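Local coordinates for protein type I site-specific restriction-modification system, R (Restriction) subunit (Vibrio vulnificus, PDB 3H1T) that probably couples ATP hydrolysis to DNA translocation and cleavage as the motor subunit of a type I restriction enzyme, this chain being that subunit's N-terminal part, at residues 341-346 against 565-570; 201-206 against 355-360; 508-513 against 534-539; 373-378 against 573-578. All coordinates share one frame; numbering follows the deposited sequence.

Interaction 1: residues 341-346 against 565-570; sequences PLREDN and FADPDF
Pro341 and Phe570 face each other with CA atoms 7.4 Å apart, while the backbones diverge toward Arg343 and Asp567, whose CA atoms are 9.9 Å apart; a loop thus meets the first turn of helix 568-571 mainly through side chains. Arg343 bends at chi2 (-65°) and presents its NE/NH2 side to the Asp567 carboxylate. NE reaches Asp567 OD2 at 2.8 Å from above the carboxylate plane, and NH2 bonds to both OD2 and OD1, lying 2.9 Å from Asp567 OD1. The two flat groups are turned 48° apart, so the bidentate salt bridge is skewed. On its other side the guanidinium is held by NH1, which donates to Leu342 O at 2.9 Å. Asp567 is also the N-cap of the helix, its OD1 accepting a weak bond from Phe570 N. Pro341 lies against two flat groups: CG sits 3.4 Å above the Arg343 guanidinium plane, and CD makes a CH-pi contact 3.6 Å from the Phe570 ring centroid, 10° off the normal. Lys534 of helix 530-537 adds a second salt bridge to Asp567 OD2 and touches Pro341, while Asp345 bonds to Ser531, so this helix backs both the loop and the cap of helix 568-571.

Interaction 2: residues 201-206 against 355-360; sequences SLITMA and NPIYTY
Ser201 CB rests 4.2 Å from Ile357 CG2 near the start of strand 200-205; the short strand segments 201-205 and 358-360 run parallel, with 11° between their axes. At Leu202, the backbone N donates to a water that in turn donates to Asn355 O, and the carbonyl O takes the Ile357 N-H at 2.8 Å. Ile203 turns to the face shared with Tyr358, where its CG1 meets Ile357 CD1 at 3.8 Å; the Ile357 branch gets there because CG1 stands between the backbone N and the carbonyl carbon (chi1 54°). Regular parallel pairing follows at Thr204, whose N donates to Tyr358 O at 3.1 Å and whose O accepts from Tyr360 N at 2.9 Å. On the opposite face, Thr204 OG1 and Thr359 OG1 share a water, and the Thr204 hydroxyl also bonds to Tyr350 OH of helix 347-352. The Pro356 ring lies beside the Thr204 side chain, pointing the same way, its CB 3.8 Å from Thr204 OG1. Met205, a selenomethionine, packs its CG 4.3 Å from Tyr360 CB, and Ala206 closes the series by donating its N-H to Tyr360 O at 2.9 Å. Strand 358-360 is the outermost of the parallel sheet, and the sequence from Met205 onward enters the Walker A P-loop, as expected for the first RecA-like domain of a superfamily 2 helicase.

Interaction 3: residues 508-513 against 534-539; sequences LLTTGV and KQIVGR
Arg539 and Gln535, from helicase motif VI of the second RecA-like domain, lie against Thr510 and Thr511 of motif V, an adjacency expected in superfamily 2 motors. Bends at chi2 and at chi3 (98°) fold the Arg539 chain back to its own helix, where NE donates to Gln535 O at 2.8 Å in a nearly straight bond (169°) within the guanidinium plane. Its fixed flat group then offers a face to the 510-511 backbone: Thr511 CA is 4.1 Å above the plane, toward the rim. Thr510 O lies over the same face, too poorly angled for a hydrogen bond. At the edge, NH1 approaches Val513 O, but that bond is implausibly short and Val513 is poorly ordered, so it stays doubtful. Gln535 extends beyond CG and crosses the threonines at a slant, its NE2 3.6 Å from Thr510 CB. The Thr510 hydroxyl turns elsewhere, to Gln507 O. Its methyl instead faces the helix, with Thr510 CG2 4.0 Å from Ile536 CG1.

Interaction 4: residues 373-378 against 573-578; sequences PYRVHR and YPEIED
His377 and Asp578 point the same way from paired positions on two parallel strands, whose axes lie 4.7 Å apart and 2° from parallel. Followed outward, His377 CB is 4.0 Å from Asp578 OD1, and CG approaches the same oxygen at 3.9 Å. ND1 then donates to Asp578 OD1 at 2.9 Å, almost perfectly straight (179°), in the ring plane and onto the syn lone pair; CE1 passes beside that oxygen, and NE2 at the far end makes a weak bond to Asn553. Ring and carboxylate are nearly coplanar. A chi1 of 43° tucks the Asp578 carboxylate over its own backbone and brings OD1 alongside the imidazole. Next along the strand, Arg378 NH2 makes a weak, long salt bridge to Glu577 OE2 at 3.5 Å, while NH1 has its stronger partner in Glu579. Backbone bonds join the strands as well: Val376 N reaches Ile576 O at 2.9 Å, and Arg378 N reaches Asp578 O at 2.8 Å. Across the other edge of strand 374-381, Arg375 and His377 bond to strand 552-556. Strand 374-381 is therefore an inner strand and 576-582 its parallel neighbour, together extending the sheet of the second RecA-like helicase domain.

Interactions 2 and 4 are both parallel strand pairings, one in each RecA-like sheet, with centres 26 Å apart. Interaction 2 is buried, uncharged and carried by backbone bonds and two waters, whereas interaction 4 is partly exposed and adds charged and imidazole side chains. Interactions 1 and 3 join loops to helices and rest on arginines, one gripping a carboxylate, the other turned back onto a carbonyl. They meet at helix 530-537, whose Lys534 chain also packs its CE on Pro341 CD and Phe570 CD2. Interaction 1, also buried, reaches the first sheet too, where Phe570 packs on Thr204, Ala206 and Thr359, and it touches interaction 4 through Pro568 and Tyr573. It thus ties the two sheets together.

Interaction 1: residues 341-346 against 565-570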
loop_
_atom_site.group_PDB
_atom_site.type_symbol
_atom_site.label_atom_id
_atom_site.label_comp_id
_atom_site.label_asym_id
_atom_site.label_seq_id
_atom_site.Cartn_x
_atom_site.Cartn_y
_atom_site.Cartn_z
ATOM N N PRO A 341 6.054 -4.485 -7.638
ATOM C CA PRO A 341 7.517 -4.415 -7.599
ATOM C C PRO A 341 8.137 -4.783 -8.944
ATOM O O PRO A 341 7.442 -5.216 -9.851
ATOM C CB PRO A 341 7.866 -5.416 -6.517
ATOM C CG PRO A 341 6.892 -6.510 -6.797
ATOM C CD PRO A 341 5.582 -5.731 -7.004
ATOM N N LEU A 342 9.448 -4.601 -9.073
ATOM C CA LEU A 342 10.147 -4.914 -10.314
ATOM C C LEU A 342 9.998 -6.390 -10.649
ATOM O O LEU A 342 10.501 -7.248 -9.927
ATOM C CB LEU A 342 11.639 -4.602 -10.193
ATOM C CG LEU A 342 12.408 -4.335 -11.499
ATOM C CD1 LEU A 342 13.883 -4.498 -11.231
ATOM C CD2 LEU A 342 11.977 -5.297 -12.602
ATOM N N ARG A 343 9.316 -6.676 -11.755
ATOM C CA ARG A 343 9.107 -8.049 -12.203
ATOM C C ARG A 343 9.318 -8.097 -13.724
ATOM O O ARG A 343 9.992 -7.227 -14.274
ATOM C CB ARG A 343 7.707 -8.531 -11.804
ATOM C CG ARG A 343 7.478 -8.622 -10.276
ATOM C CD ARG A 343 8.380 -9.685 -9.648
ATOM N NE ARG A 343 8.107 -9.958 -8.237
ATOM C CZ ARG A 343 8.776 -9.410 -7.222
ATOM N NH1 ARG A 343 9.765 -8.555 -7.453
ATOM N NH2 ARG A 343 8.454 -9.716 -5.972
ATOM N N GLU A 344 8.743 -9.067 -14.423
ATOM C CA GLU A 344 8.960 -9.179 -15.868
ATOM C C GLU A 344 8.295 -8.184 -16.813
ATOM O O GLU A 344 8.893 -7.802 -17.831
ATOM C CB GLU A 344 8.619 -10.588 -16.327
ATOM C CG GLU A 344 9.538 -11.638 -15.743
ATOM C CD GLU A 344 9.376 -12.984 -16.401
ATOM O OE1 GLU A 344 8.254 -13.541 -16.370
ATOM O OE2 GLU A 344 10.384 -13.480 -16.953
ATOM N N ASP A 345 7.072 -7.766 -16.510
ATOM C CA ASP A 345 6.344 -6.823 -17.366
ATOM C C ASP A 345 6.633 -5.374 -16.962
ATOM O O ASP A 345 6.350 -4.427 -17.696
ATOM C CB ASP A 345 4.841 -7.131 -17.232
ATOM C CG ASP A 345 4.308 -6.867 -15.814
ATOM O OD1 ASP A 345 5.073 -7.056 -14.839
ATOM O OD2 ASP A 345 3.124 -6.486 -15.679
ATOM N N ASN A 346 7.260 -5.242 -15.802
ATOM C CA ASN A 346 7.586 -3.987 -15.121
ATOM C C ASN A 346 8.859 -3.169 -15.389
ATOM O O ASN A 346 8.893 -1.967 -15.081
ATOM C CB ASN A 346 7.541 -4.278 -13.610
ATOM C CG ASN A 346 6.372 -3.614 -12.934
ATOM O OD1 ASN A 346 5.446 -3.142 -13.608
ATOM N ND2 ASN A 346 6.385 -3.581 -11.608
ATOM N N PHE A 565 1.831 -16.763 -11.200
ATOM C CA PHE A 565 2.197 -15.467 -10.647
ATOM C C PHE A 565 2.481 -15.493 -9.146
ATOM O O PHE A 565 2.434 -14.461 -8.478
ATOM C CB PHE A 565 1.090 -14.469 -10.981
ATOM C CG PHE A 565 0.882 -14.285 -12.461
ATOM C CD1 PHE A 565 1.787 -13.530 -13.207
ATOM C CD2 PHE A 565 -0.191 -14.900 -13.121
ATOM C CE1 PHE A 565 1.641 -13.379 -14.590
ATOM C CE2 PHE A 565 -0.349 -14.756 -14.514
ATOM C CZ PHE A 565 0.576 -13.992 -15.245
ATOM N N ALA A 566 2.795 -16.673 -8.618
ATOM C CA ALA A 566 3.115 -16.800 -7.204
ATOM C C ALA A 566 4.297 -15.878 -6.902
ATOM O O ALA A 566 5.300 -15.876 -7.619
ATOM C CB ALA A 566 3.470 -18.245 -6.875
ATOM N N ASP A 567 4.180 -15.099 -5.833
ATOM C CA ASP A 567 5.224 -14.141 -5.481
ATOM C C ASP A 567 5.284 -13.984 -3.962
ATOM O O ASP A 567 4.708 -13.059 -3.402
ATOM C CB ASP A 567 4.892 -12.797 -6.133
ATOM C CG ASP A 567 6.015 -11.800 -6.021
ATOM O OD1 ASP A 567 6.959 -12.064 -5.252
ATOM O OD2 ASP A 567 5.951 -10.747 -6.696
ATOM N N PRO A 568 5.996 -14.887 -3.277
ATOM C CA PRO A 568 6.122 -14.851 -1.818
ATOM C C PRO A 568 6.871 -13.634 -1.267
ATOM O O PRO A 568 6.587 -13.162 -0.165
ATOM C CB PRO A 568 6.839 -16.165 -1.514
ATOM C CG PRO A 568 6.464 -17.036 -2.681
ATOM C CD PRO A 568 6.646 -16.091 -3.813
ATOM N N ASP A 569 7.818 -13.120 -2.037
ATOM C CA ASP A 569 8.590 -11.967 -1.594
ATOM C C ASP A 569 7.711 -10.745 -1.401
ATOM O O ASP A 569 7.808 -10.069 -0.388
ATOM C CB ASP A 569 9.714 -11.660 -2.582
ATOM C CG ASP A 569 10.801 -12.718 -2.567
ATOM O OD1 ASP A 569 10.862 -13.486 -1.583
ATOM O OD2 ASP A 569 11.605 -12.789 -3.520
ATOM N N PHE A 570 6.842 -10.466 -2.362
ATOM C CA PHE A 570 5.961 -9.319 -2.258
ATOM C C PHE A 570 4.632 -9.654 -1.579
ATOM O O PHE A 570 4.077 -8.824 -0.846
ATOM C CB PHE A 570 5.685 -8.725 -3.645
ATOM C CG PHE A 570 5.078 -7.353 -3.605
ATOM C CD1 PHE A 570 5.875 -6.232 -3.377
ATOM C CD2 PHE A 570 3.710 -7.182 -3.759
ATOM C CE1 PHE A 570 5.319 -4.974 -3.303
ATOM C CE2 PHE A 570 3.144 -5.916 -3.687
ATOM C CZ PHE A 570 3.954 -4.813 -3.457
#

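Interaction 2: residues 201-206 against 355-360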
loop_
_atom_site.group_PDB
_atom_site.type_symbol
_atom_site.label_atom_id
_atom_site.label_comp_id
_atom_site.label_asym_id
_atom_site.label_seq_id
_atom_site.Cartn_x
_atom_site.Cartn_y
_atom_site.Cartn_z
ATOM N N SER A 201 12.334 9.931 -8.831
ATOM C CA SER A 201 12.250 8.910 -7.765
ATOM C C SER A 201 11.043 7.965 -7.843
ATOM O O SER A 201 9.955 8.351 -8.283
ATOM C CB SER A 201 12.214 9.552 -6.370
ATOM O OG SER A 201 13.094 10.652 -6.242
ATOM N N LEU A 202 11.227 6.734 -7.374
ATOM C CA LEU A 202 10.142 5.757 -7.393
ATOM C C LEU A 202 9.754 5.244 -5.994
ATOM O O LEU A 202 10.608 5.066 -5.116
ATOM C CB LEU A 202 10.526 4.569 -8.282
ATOM C CG LEU A 202 9.415 3.554 -8.568
ATOM C CD1 LEU A 202 8.212 4.272 -9.204
ATOM C CD2 LEU A 202 9.951 2.457 -9.495
ATOM N N ILE A 203 8.454 5.023 -5.796
ATOM C CA ILE A 203 7.920 4.510 -4.540
ATOM C C ILE A 203 6.982 3.363 -4.877
ATOM O O ILE A 203 6.083 3.523 -5.693
ATOM C CB ILE A 203 7.086 5.559 -3.798
ATOM C CG1 ILE A 203 7.888 6.845 -3.634
ATOM C CG2 ILE A 203 6.675 5.016 -2.450
ATOM C CD1 ILE A 203 7.067 8.021 -3.181
ATOM N N THR A 204 7.195 2.208 -4.262
ATOM C CA THR A 204 6.338 1.058 -4.496
ATOM C C THR A 204 5.528 0.777 -3.237
ATOM O O THR A 204 6.079 0.563 -2.156
ATOM C CB THR A 204 7.149 -0.201 -4.849
ATOM O OG1 THR A 204 8.026 0.089 -5.939
ATOM C CG2 THR A 204 6.213 -1.337 -5.247
HETATM N N MSE A 205 4.212 0.797 -3.385
HETATM C CA MSE A 205 3.317 0.543 -2.271
HETATM C C MSE A 205 2.180 -0.351 -2.746
HETATM O O MSE A 205 1.568 -0.087 -3.779
HETATM C CB MSE A 205 2.741 1.857 -1.735
HETATM C CG MSE A 205 3.708 2.750 -0.949
HETATM SE SE MSE A 205 2.870 4.433 -0.404
HETATM C CE MSE A 205 2.084 3.851 1.249
ATOM N N ALA A 206 1.904 -1.412 -1.998
ATOM C CA ALA A 206 0.826 -2.325 -2.345
ATOM C C ALA A 206 -0.485 -1.537 -2.391
ATOM O O ALA A 206 -0.696 -0.604 -1.613
ATOM C CB ALA A 206 0.741 -3.433 -1.320
ATOM N N ASN A 355 15.606 2.608 -9.073
ATOM C CA ASN A 355 15.164 1.770 -7.979
ATOM C C ASN A 355 14.397 2.559 -6.935
ATOM O O ASN A 355 14.732 3.704 -6.625
ATOM C CB ASN A 355 16.342 1.052 -7.348
ATOM C CG ASN A 355 16.887 -0.035 -8.244
ATOM O OD1 ASN A 355 16.122 -0.755 -8.904
ATOM N ND2 ASN A 355 18.205 -0.180 -8.262
ATOM N N PRO A 356 13.342 1.944 -6.385
ATOM C CA PRO A 356 12.478 2.548 -5.369
ATOM C C PRO A 356 13.206 3.063 -4.130
ATOM O O PRO A 356 14.159 2.446 -3.660
ATOM C CB PRO A 356 11.491 1.422 -5.053
ATOM C CG PRO A 356 12.313 0.166 -5.296
ATOM C CD PRO A 356 13.017 0.516 -6.580
ATOM N N ILE A 357 12.760 4.205 -3.615
ATOM C CA ILE A 357 13.356 4.781 -2.412
ATOM C C ILE A 357 12.752 4.100 -1.180
ATOM O O ILE A 357 13.280 4.177 -0.073
ATOM C CB ILE A 357 13.154 6.328 -2.384
ATOM C CG1 ILE A 357 11.682 6.706 -2.536
ATOM C CG2 ILE A 357 13.919 6.950 -3.536
ATOM C CD1 ILE A 357 10.890 6.631 -1.277
ATOM N N TYR A 358 11.639 3.408 -1.413
ATOM C CA TYR A 358 10.933 2.672 -0.383
ATOM C C TYR A 358 9.925 1.712 -1.012
ATOM O O TYR A 358 9.332 2.008 -2.054
ATOM C CB TYR A 358 10.206 3.636 0.562
ATOM C CG TYR A 358 9.542 2.955 1.735
ATOM C CD1 TYR A 358 10.289 2.207 2.641
ATOM C CD2 TYR A 358 8.170 3.044 1.934
ATOM C CE1 TYR A 358 9.683 1.573 3.728
ATOM C CE2 TYR A 358 7.550 2.409 3.012
ATOM C CZ TYR A 358 8.313 1.678 3.908
ATOM O OH TYR A 358 7.715 1.074 4.985
ATOM N N THR A 359 9.761 0.556 -0.374
ATOM C CA THR A 359 8.819 -0.455 -0.817
ATOM C C THR A 359 7.994 -0.947 0.368
ATOM O O THR A 359 8.546 -1.376 1.375
ATOM C CB THR A 359 9.518 -1.714 -1.412
ATOM O OG1 THR A 359 10.204 -1.381 -2.622
ATOM C CG2 THR A 359 8.482 -2.789 -1.709
ATOM N N TYR A 360 6.671 -0.864 0.259
ATOM C CA TYR A 360 5.782 -1.375 1.298
ATOM C C TYR A 360 4.974 -2.450 0.591
ATOM O O TYR A 360 4.037 -2.140 -0.140
ATOM C CB TYR A 360 4.846 -0.293 1.851
ATOM C CG TYR A 360 4.105 -0.757 3.094
ATOM C CD1 TYR A 360 4.790 -1.017 4.283
ATOM C CD2 TYR A 360 2.733 -1.007 3.064
ATOM C CE1 TYR A 360 4.120 -1.514 5.414
ATOM C CE2 TYR A 360 2.061 -1.502 4.182
ATOM C CZ TYR A 360 2.759 -1.757 5.353
ATOM O OH TYR A 360 2.104 -2.269 6.448
HETATM O O HOH W 1 14.013 6.133 -7.392
HETATM O O HOH W 2 9.457 -2.203 -5.294
#

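Interaction 3: residues 508-513 against 534-539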
loop_
_atom_site.group_PDB
_atom_site.type_symbol
_atom_site.label_atom_id
_atom_site.label_comp_id
_atom_site.label_asym_id
_atom_site.label_seq_id
_atom_site.Cartn_x
_atom_site.Cartn_y
_atom_site.Cartn_z
ATOM N N LEU A 508 -12.207 -3.764 -16.976
ATOM C CA LEU A 508 -12.583 -2.578 -16.204
ATOM C C LEU A 508 -12.396 -2.574 -14.672
ATOM O O LEU A 508 -11.974 -1.561 -14.099
ATOM C CB LEU A 508 -14.033 -2.215 -16.503
ATOM C CG LEU A 508 -14.420 -0.852 -15.929
ATOM C CD1 LEU A 508 -13.717 0.233 -16.725
ATOM C CD2 LEU A 508 -15.930 -0.666 -15.989
ATOM N N LEU A 509 -12.715 -3.677 -14.001
ATOM C CA LEU A 509 -12.575 -3.683 -12.552
ATOM C C LEU A 509 -11.228 -4.145 -12.028
ATOM O O LEU A 509 -11.063 -4.319 -10.826
ATOM C CB LEU A 509 -13.691 -4.503 -11.906
ATOM C CG LEU A 509 -15.125 -4.064 -12.255
ATOM C CD1 LEU A 509 -16.110 -4.725 -11.306
ATOM C CD2 LEU A 509 -15.255 -2.544 -12.167
ATOM N N THR A 510 -10.254 -4.339 -12.905
ATOM C CA THR A 510 -8.949 -4.735 -12.416
ATOM C C THR A 510 -8.474 -3.598 -11.503
ATOM O O THR A 510 -7.948 -3.851 -10.422
ATOM C CB THR A 510 -7.953 -4.987 -13.572
ATOM O OG1 THR A 510 -8.053 -3.940 -14.541
ATOM C CG2 THR A 510 -8.240 -6.333 -14.232
ATOM N N THR A 511 -8.660 -2.349 -11.942
ATOM C CA THR A 511 -8.295 -1.177 -11.135
ATOM C C THR A 511 -9.542 -0.305 -10.989
ATOM O O THR A 511 -9.467 0.816 -10.496
ATOM C CB THR A 511 -7.220 -0.274 -11.783
ATOM O OG1 THR A 511 -7.759 0.353 -12.953
ATOM C CG2 THR A 511 -5.995 -1.068 -12.139
ATOM N N GLY A 512 -10.681 -0.833 -11.419
ATOM C CA GLY A 512 -11.921 -0.092 -11.346
ATOM C C GLY A 512 -12.679 -0.115 -10.025
ATOM O O GLY A 512 -13.369 0.856 -9.705
ATOM N N VAL A 513 -12.556 -1.186 -9.247
ATOM C CA VAL A 513 -13.284 -1.316 -7.987
ATOM C C VAL A 513 -12.572 -0.954 -6.702
ATOM O O VAL A 513 -11.410 -1.282 -6.494
ATOM C CB VAL A 513 -13.767 -2.760 -7.745
ATOM C CG1 VAL A 513 -15.247 -2.747 -7.417
ATOM C CG2 VAL A 513 -13.448 -3.641 -8.940
ATOM N N LYS A 534 -1.691 -8.885 -9.719
ATOM C CA LYS A 534 -1.673 -8.198 -8.434
ATOM C C LYS A 534 -2.800 -7.190 -8.259
ATOM O O LYS A 534 -3.220 -6.913 -7.136
ATOM C CB LYS A 534 -0.328 -7.506 -8.221
ATOM C CG LYS A 534 0.829 -8.482 -8.031
ATOM C CD LYS A 534 1.991 -7.856 -7.276
ATOM C CE LYS A 534 3.252 -8.735 -7.345
ATOM N NZ LYS A 534 3.140 -10.071 -6.671
ATOM N N GLN A 535 -3.273 -6.625 -9.364
ATOM C CA GLN A 535 -4.371 -5.675 -9.320
ATOM C C GLN A 535 -5.642 -6.454 -9.008
ATOM O O GLN A 535 -6.494 -6.000 -8.241
ATOM C CB GLN A 535 -4.529 -4.960 -10.664
ATOM C CG GLN A 535 -3.515 -3.860 -10.925
ATOM C CD GLN A 535 -3.656 -3.272 -12.317
ATOM O OE1 GLN A 535 -2.873 -2.417 -12.732
ATOM N NE2 GLN A 535 -4.667 -3.726 -13.047
ATOM N N ILE A 536 -5.764 -7.635 -9.604
ATOM C CA ILE A 536 -6.929 -8.469 -9.388
ATOM C C ILE A 536 -6.961 -8.881 -7.927
ATOM O O ILE A 536 -7.958 -8.650 -7.231
ATOM C CB ILE A 536 -6.908 -9.700 -10.323
ATOM C CG1 ILE A 536 -7.226 -9.253 -11.758
ATOM C CG2 ILE A 536 -7.921 -10.730 -9.875
ATOM C CD1 ILE A 536 -7.062 -10.335 -12.799
ATOM N N VAL A 537 -5.853 -9.446 -7.453
ATOM C CA VAL A 537 -5.750 -9.879 -6.061
ATOM C C VAL A 537 -5.952 -8.721 -5.067
ATOM O O VAL A 537 -6.467 -8.915 -3.964
ATOM C CB VAL A 537 -4.375 -10.570 -5.815
ATOM C CG1 VAL A 537 -4.191 -10.910 -4.353
ATOM C CG2 VAL A 537 -4.301 -11.845 -6.634
ATOM N N GLY A 538 -5.572 -7.513 -5.479
ATOM C CA GLY A 538 -5.732 -6.351 -4.629
ATOM C C GLY A 538 -7.168 -5.872 -4.511
ATOM O O GLY A 538 -7.440 -4.868 -3.848
ATOM N N ARG A 539 -8.096 -6.564 -5.159
ATOM C CA ARG A 539 -9.489 -6.167 -5.067
ATOM C C ARG A 539 -10.032 -6.569 -3.709
ATOM O O ARG A 539 -11.008 -5.992 -3.214
ATOM C CB ARG A 539 -10.345 -6.845 -6.142
ATOM C CG ARG A 539 -10.165 -6.310 -7.551
ATOM C CD ARG A 539 -10.087 -4.795 -7.551
ATOM N NE ARG A 539 -8.697 -4.351 -7.600
ATOM C CZ ARG A 539 -8.293 -3.106 -7.371
ATOM N NH1 ARG A 539 -9.170 -2.161 -7.071
ATOM N NH2 ARG A 539 -7.004 -2.804 -7.446
#

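Interaction 4: residues 373-378 against 573-578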
loop_
_atom_site.group_PDB
_atom_site.type_symbol
_atom_site.label_atom_id
_atom_site.label_comp_id
_atom_site.label_asym_id
_atom_site.label_seq_id
_atom_site.Cartn_x
_atom_site.Cartn_y
_atom_site.Cartn_z
ATOM N N PRO A 373 -5.446 -10.904 4.815
ATOM C CA PRO A 373 -4.844 -12.184 4.403
ATOM C C PRO A 373 -5.800 -12.949 3.459
ATOM O O PRO A 373 -6.970 -12.590 3.353
ATOM C CB PRO A 373 -4.595 -12.886 5.745
ATOM C CG PRO A 373 -5.706 -12.345 6.612
ATOM C CD PRO A 373 -5.687 -10.883 6.270
ATOM N N TYR A 374 -5.335 -14.003 2.795
ATOM C CA TYR A 374 -6.202 -14.706 1.850
ATOM C C TYR A 374 -6.022 -16.220 1.770
ATOM O O TYR A 374 -4.980 -16.754 2.146
ATOM C CB TYR A 374 -5.980 -14.105 0.453
ATOM C CG TYR A 374 -4.516 -14.105 0.030
ATOM C CD1 TYR A 374 -3.918 -15.256 -0.491
ATOM C CD2 TYR A 374 -3.705 -12.978 0.232
ATOM C CE1 TYR A 374 -2.558 -15.281 -0.791
ATOM C CE2 TYR A 374 -2.348 -13.006 -0.066
ATOM C CZ TYR A 374 -1.781 -14.153 -0.574
ATOM O OH TYR A 374 -0.432 -14.142 -0.844
ATOM N N ARG A 375 -7.060 -16.896 1.285
ATOM C CA ARG A 375 -7.026 -18.339 1.076
ATOM C C ARG A 375 -7.093 -18.585 -0.423
ATOM O O ARG A 375 -7.849 -17.917 -1.127
ATOM C CB ARG A 375 -8.229 -19.041 1.714
ATOM C CG ARG A 375 -8.145 -19.248 3.201
ATOM C CD ARG A 375 -8.402 -17.964 3.959
ATOM N NE ARG A 375 -8.112 -18.110 5.383
ATOM C CZ ARG A 375 -8.820 -18.861 6.225
ATOM N NH1 ARG A 375 -9.881 -19.545 5.798
ATOM N NH2 ARG A 375 -8.452 -18.948 7.498
ATOM N N VAL A 376 -6.301 -19.519 -0.928
ATOM C CA VAL A 376 -6.373 -19.819 -2.339
ATOM C C VAL A 376 -7.053 -21.172 -2.541
ATOM O O VAL A 376 -6.740 -22.149 -1.866
ATOM C CB VAL A 376 -4.988 -19.876 -3.018
ATOM C CG1 VAL A 376 -5.171 -20.239 -4.489
ATOM C CG2 VAL A 376 -4.273 -18.550 -2.892
ATOM N N HIS A 377 -8.015 -21.205 -3.454
ATOM C CA HIS A 377 -8.735 -22.423 -3.793
ATOM C C HIS A 377 -8.532 -22.549 -5.287
ATOM O O HIS A 377 -9.185 -21.859 -6.074
ATOM C CB HIS A 377 -10.225 -22.289 -3.479
ATOM C CG HIS A 377 -10.518 -21.949 -2.051
ATOM N ND1 HIS A 377 -10.067 -22.711 -0.997
ATOM C CD2 HIS A 377 -11.226 -20.933 -1.504
ATOM C CE1 HIS A 377 -10.486 -22.181 0.139
ATOM N NE2 HIS A 377 -11.192 -21.102 -0.141
ATOM N N ARG A 378 -7.576 -23.385 -5.671
ATOM C CA ARG A 378 -7.249 -23.626 -7.068
ATOM C C ARG A 378 -8.233 -24.710 -7.528
ATOM O O ARG A 378 -8.426 -25.720 -6.839
ATOM C CB ARG A 378 -5.793 -24.108 -7.155
ATOM C CG ARG A 378 -5.143 -24.060 -8.523
ATOM C CD ARG A 378 -3.684 -23.575 -8.430
ATOM N NE ARG A 378 -2.974 -24.053 -7.245
ATOM C CZ ARG A 378 -2.713 -25.335 -6.999
ATOM N NH1 ARG A 378 -3.104 -26.267 -7.860
ATOM N NH2 ARG A 378 -2.078 -25.694 -5.887
ATOM N N TYR A 573 3.117 -15.931 1.782
ATOM C CA TYR A 573 2.387 -17.143 1.394
ATOM C C TYR A 573 0.949 -17.022 1.874
ATOM O O TYR A 573 0.653 -16.261 2.797
ATOM C CB TYR A 573 3.026 -18.407 2.004
ATOM C CG TYR A 573 4.452 -18.665 1.550
ATOM C CD1 TYR A 573 5.541 -18.136 2.245
ATOM C CD2 TYR A 573 4.711 -19.393 0.387
ATOM C CE1 TYR A 573 6.851 -18.323 1.794
ATOM C CE2 TYR A 573 6.014 -19.579 -0.075
ATOM C CZ TYR A 573 7.076 -19.037 0.634
ATOM O OH TYR A 573 8.354 -19.197 0.165
ATOM N N PRO A 574 0.023 -17.755 1.244
ATOM C CA PRO A 574 -1.350 -17.624 1.732
ATOM C C PRO A 574 -1.572 -18.475 2.978
ATOM O O PRO A 574 -0.844 -19.440 3.216
ATOM C CB PRO A 574 -2.174 -18.094 0.542
ATOM C CG PRO A 574 -1.325 -19.170 -0.014
ATOM C CD PRO A 574 0.060 -18.536 -0.008
ATOM N N GLU A 575 -2.564 -18.105 3.780
ATOM C CA GLU A 575 -2.871 -18.842 4.992
ATOM C C GLU A 575 -3.178 -20.279 4.616
ATOM O O GLU A 575 -2.568 -21.206 5.135
ATOM C CB GLU A 575 -4.067 -18.209 5.698
ATOM C CG GLU A 575 -3.944 -16.698 5.880
ATOM C CD GLU A 575 -2.947 -16.291 6.952
ATOM O OE1 GLU A 575 -3.123 -16.727 8.111
ATOM O OE2 GLU A 575 -2.007 -15.523 6.643
ATOM N N ILE A 576 -4.121 -20.460 3.705
ATOM C CA ILE A 576 -4.486 -21.787 3.248
ATOM C C ILE A 576 -4.398 -21.794 1.735
ATOM O O ILE A 576 -4.634 -20.778 1.077
ATOM C CB ILE A 576 -5.940 -22.168 3.607
ATOM C CG1 ILE A 576 -6.182 -22.024 5.102
ATOM C CG2 ILE A 576 -6.212 -23.590 3.177
ATOM C CD1 ILE A 576 -6.270 -20.610 5.532
ATOM N N GLU A 577 -4.053 -22.948 1.189
ATOM C CA GLU A 577 -3.960 -23.102 -0.241
ATOM C C GLU A 577 -4.263 -24.535 -0.594
ATOM O O GLU A 577 -3.517 -25.444 -0.220
ATOM C CB GLU A 577 -2.564 -22.754 -0.764
ATOM C CG GLU A 577 -2.439 -22.922 -2.286
ATOM C CD GLU A 577 -1.023 -22.703 -2.817
ATOM O OE1 GLU A 577 -0.178 -22.124 -2.099
ATOM O OE2 GLU A 577 -0.758 -23.110 -3.969
ATOM N N ASP A 578 -5.379 -24.752 -1.282
ATOM C CA ASP A 578 -5.717 -26.090 -1.722
ATOM C C ASP A 578 -6.179 -26.088 -3.163
ATOM O O ASP A 578 -6.437 -25.042 -3.751
ATOM C CB ASP A 578 -6.750 -26.771 -0.805
ATOM C CG ASP A 578 -7.880 -25.858 -0.386
ATOM O OD1 ASP A 578 -8.407 -25.101 -1.228
ATOM O OD2 ASP A 578 -8.260 -25.922 0.801
HETATM O O HOH W 3 -2.289 -14.534 3.419
#